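Local coordinates for protein shikimate kinase (Aquifex aeolicus, PDB 2PT5) that probably phosphorylates the 3-hydroxyl group of shikimate with ATP and magnesium, the fifth of seven steps on the way to chorismate, at residues Ile3-Phe8 / Asn71-Thr76. Sequence-based numbering, arbitrary orientation.
Sequences IYLIGF and NVVIST
Val72 opens the pairing of the two strands by accepting a hydrogen bond at its O from Ile3 N (3.0 Å). The axes of the short segments run parallel to within a small angle and approach to 4.7 Å, and the bridges Ile3-Val73, Tyr4-Ile74 and Leu5-Ser75 set the register. Val73 shares a face with Ile3 and Leu5; its CG1 lies 4.2 Å from Leu5 CG, and its CA-H approaches Ile3 O. Ile74 uses both backbone polar atoms: its N donates to Ile3 O, while its O receives Leu5 N at 2.9 Å, the donor tilted 21° from the carbonyl plane. On the reverse face its side chain runs alongside Tyr4; CG1 stands opposite the carbonyl carbon (chi1 -64°) and the extended chain beyond it brings CD1 obliquely to the ring, 3.7 Å from CE2. The phenol OH of Tyr4 bonds Ser67. Ser75 turns to the Leu5 face, where its OG bonds Asp30 OD1. Thr76 grips Leu5 O twice, through N at 3.1 Å and OG1 at 2.9 Å. OG1 sits between backbone N and carbonyl carbon (chi1 61°), close enough to the main chain for both donors to converge on one acceptor. A water donates to Thr76 OG1 and accepts from Gly7 N, extending the link past the last bridge. A valine in place of Thr76 would probably cost Leu5 O its second donor and leave that water without its acceptor in 71-76. Such parallel pairing belongs to the P-loop kinase core: Gly7 O and Thr76 O both accept from Lys13 NZ, the predicted ATP-binding lysine. Strand 2-6 lies between 72-75 and 95-100; helix 13-24 covers the Ile3 and Val73 face, and helix 84-91 packs against Tyr4, Ile6 and Thr76.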
ATOM      1  N   ILE A   3      -2.968  -2.684  11.264  1.00 33.61           N
ATOM      2  CA  ILE A   3      -2.527  -1.427  10.672  1.00 31.78           C
ATOM      3  C   ILE A   3      -2.310  -1.594   9.174  1.00 32.15           C
ATOM      4  O   ILE A   3      -1.496  -2.412   8.735  1.00 32.39           O
ATOM      5  CB  ILE A   3      -1.218  -0.955  11.315  1.00 31.72           C
ATOM      6  CG1 ILE A   3      -1.432  -0.725  12.816  1.00 35.30           C
ATOM      7  CG2 ILE A   3      -0.731   0.316  10.634  1.00 33.09           C
ATOM      8  CD1 ILE A   3      -0.129  -0.560  13.583  1.00 39.16           C
ATOM      9  N   TYR A   4      -3.030  -0.813   8.382  1.00 29.21           N
ATOM     10  CA  TYR A   4      -2.889  -0.915   6.936  1.00 33.34           C
ATOM     11  C   TYR A   4      -2.122   0.250   6.345  1.00 31.45           C
ATOM     12  O   TYR A   4      -2.405   1.407   6.653  1.00 32.19           O
ATOM     13  CB  TYR A   4      -4.266  -1.003   6.276  1.00 36.64           C
ATOM     14  CG  TYR A   4      -5.110  -2.151   6.779  1.00 33.30           C
ATOM     15  CD1 TYR A   4      -5.978  -1.985   7.856  1.00 31.81           C
ATOM     16  CD2 TYR A   4      -5.033  -3.410   6.178  1.00 33.50           C
ATOM     17  CE1 TYR A   4      -6.758  -3.052   8.326  1.00 34.88           C
ATOM     18  CE2 TYR A   4      -5.804  -4.483   6.640  1.00 34.78           C
ATOM     19  CZ  TYR A   4      -6.669  -4.297   7.713  1.00 35.17           C
ATOM     20  OH  TYR A   4      -7.442  -5.352   8.171  1.00 35.99           O
ATOM     21  N   LEU A   5      -1.151  -0.057   5.490  1.00 29.02           N
ATOM     22  CA  LEU A   5      -0.365   0.990   4.847  1.00 30.33           C
ATOM     23  C   LEU A   5      -0.811   1.098   3.395  1.00 31.47           C
ATOM     24  O   LEU A   5      -0.859   0.104   2.686  1.00 33.79           O
ATOM     25  CB  LEU A   5       1.130   0.665   4.910  1.00 30.11           C
ATOM     26  CG  LEU A   5       1.745   0.449   6.297  1.00 31.68           C
ATOM     27  CD1 LEU A   5       3.249   0.291   6.143  1.00 27.67           C
ATOM     28  CD2 LEU A   5       1.415   1.612   7.223  1.00 26.96           C
ATOM     29  N   ILE A   6      -1.145   2.308   2.959  1.00 30.87           N
ATOM     30  CA  ILE A   6      -1.594   2.508   1.591  1.00 33.19           C
ATOM     31  C   ILE A   6      -0.835   3.655   0.946  1.00 32.07           C
ATOM     32  O   ILE A   6      -0.282   4.513   1.635  1.00 26.56           O
ATOM     33  CB  ILE A   6      -3.121   2.793   1.545  1.00 32.29           C
ATOM     34  CG1 ILE A   6      -3.425   4.186   2.104  1.00 32.61           C
ATOM     35  CG2 ILE A   6      -3.860   1.760   2.377  1.00 33.06           C
ATOM     36  CD1 ILE A   6      -4.920   4.506   2.192  1.00 35.36           C
ATOM     37  N   GLY A   7      -0.804   3.660  -0.381  1.00 31.44           N
ATOM     38  CA  GLY A   7      -0.107   4.708  -1.103  1.00 30.36           C
ATOM     39  C   GLY A   7       0.506   4.137  -2.365  1.00 36.51           C
ATOM     40  O   GLY A   7       0.320   2.952  -2.674  1.00 32.58           O
ATOM     41  N   PHE A   8       1.254   4.961  -3.093  1.00 30.26           N
ATOM     42  CA  PHE A   8       1.871   4.494  -4.324  1.00 34.52           C
ATOM     43  C   PHE A   8       3.015   3.513  -4.052  1.00 37.07           C
ATOM     44  O   PHE A   8       3.614   3.497  -2.969  1.00 29.20           O
ATOM     45  CB  PHE A   8       2.357   5.683  -5.175  1.00 27.16           C
ATOM     46  CG  PHE A   8       1.253   6.621  -5.586  1.00 32.37           C
ATOM     47  CD1 PHE A   8       1.013   7.799  -4.872  1.00 34.53           C
ATOM     48  CD2 PHE A   8       0.415   6.306  -6.653  1.00 30.43           C
ATOM     49  CE1 PHE A   8      -0.048   8.652  -5.214  1.00 30.84           C
ATOM     50  CE2 PHE A   8      -0.646   7.149  -7.004  1.00 33.95           C
ATOM     51  CZ  PHE A   8      -0.877   8.327  -6.279  1.00 26.50           C
ATOM     52  N   ASN A  71      -3.379  -8.847  15.208  1.00 43.70           N
ATOM     53  CA  ASN A  71      -2.222  -7.972  15.317  1.00 41.62           C
ATOM     54  C   ASN A  71      -1.340  -8.190  14.100  1.00 43.47           C
ATOM     55  O   ASN A  71      -0.745  -9.260  13.932  1.00 44.65           O
ATOM     56  CB  ASN A  71      -1.464  -8.294  16.598  1.00 44.48           C
ATOM     57  CG  ASN A  71      -2.350  -8.210  17.821  1.00 43.12           C
ATOM     58  OD1 ASN A  71      -2.749  -7.121  18.237  1.00 47.95           O
ATOM     59  ND2 ASN A  71      -2.683  -9.362  18.395  1.00 44.16           N
ATOM     60  N   VAL A  72      -1.248  -7.171  13.251  1.00 38.82           N
ATOM     61  CA  VAL A  72      -0.466  -7.297  12.031  1.00 35.59           C
ATOM     62  C   VAL A  72      -0.392  -5.965  11.289  1.00 33.26           C
ATOM     63  O   VAL A  72      -1.279  -5.112  11.424  1.00 35.38           O
ATOM     64  CB  VAL A  72      -1.123  -8.351  11.098  1.00 33.43           C
ATOM     65  CG1 VAL A  72      -2.453  -7.807  10.570  1.00 30.54           C
ATOM     66  CG2 VAL A  72      -0.184  -8.733   9.956  1.00 32.53           C
ATOM     67  N   VAL A  73       0.685  -5.781  10.533  1.00 30.24           N
ATOM     68  CA  VAL A  73       0.856  -4.588   9.718  1.00 24.80           C
ATOM     69  C   VAL A  73       0.792  -5.141   8.311  1.00 27.36           C
ATOM     70  O   VAL A  73       1.553  -6.053   7.953  1.00 28.09           O
ATOM     71  CB  VAL A  73       2.220  -3.927   9.922  1.00 27.41           C
ATOM     72  CG1 VAL A  73       2.370  -2.745   8.967  1.00 25.33           C
ATOM     73  CG2 VAL A  73       2.369  -3.475  11.363  1.00 31.02           C
ATOM     74  N   ILE A  74      -0.132  -4.615   7.518  1.00 27.81           N
ATOM     75  CA  ILE A  74      -0.303  -5.072   6.150  1.00 29.15           C
ATOM     76  C   ILE A  74      -0.089  -3.927   5.172  1.00 30.59           C
ATOM     77  O   ILE A  74      -0.774  -2.907   5.264  1.00 29.56           O
ATOM     78  CB  ILE A  74      -1.726  -5.619   5.940  1.00 29.77           C
ATOM     79  CG1 ILE A  74      -1.946  -6.854   6.812  1.00 32.75           C
ATOM     80  CG2 ILE A  74      -1.955  -5.943   4.483  1.00 28.22           C
ATOM     81  CD1 ILE A  74      -3.412  -7.234   6.935  1.00 27.47           C
ATOM     82  N   SER A  75       0.870  -4.091   4.257  1.00 29.22           N
ATOM     83  CA  SER A  75       1.132  -3.086   3.232  1.00 30.95           C
ATOM     84  C   SER A  75       0.278  -3.530   2.046  1.00 32.59           C
ATOM     85  O   SER A  75       0.124  -4.728   1.804  1.00 33.34           O
ATOM     86  CB  SER A  75       2.619  -3.055   2.845  1.00 33.70           C
ATOM     87  OG  SER A  75       3.064  -4.327   2.398  1.00 41.35           O
ATOM     88  N   THR A  76      -0.297  -2.571   1.329  1.00 30.80           N
ATOM     89  CA  THR A  76      -1.162  -2.883   0.193  1.00 31.60           C
ATOM     90  C   THR A  76      -0.562  -2.434  -1.139  1.00 32.08           C
ATOM     91  O   THR A  76       0.356  -1.616  -1.174  1.00 34.35           O
ATOM     92  CB  THR A  76      -2.542  -2.214   0.373  1.00 29.09           C
ATOM     93  OG1 THR A  76      -2.378  -0.791   0.426  1.00 32.53           O
ATOM     94  CG2 THR A  76      -3.198  -2.678   1.672  1.00 34.06           C
TER
HETATM   95  O   HOH W   1      -1.811   1.239  -1.515  1.00 29.80           O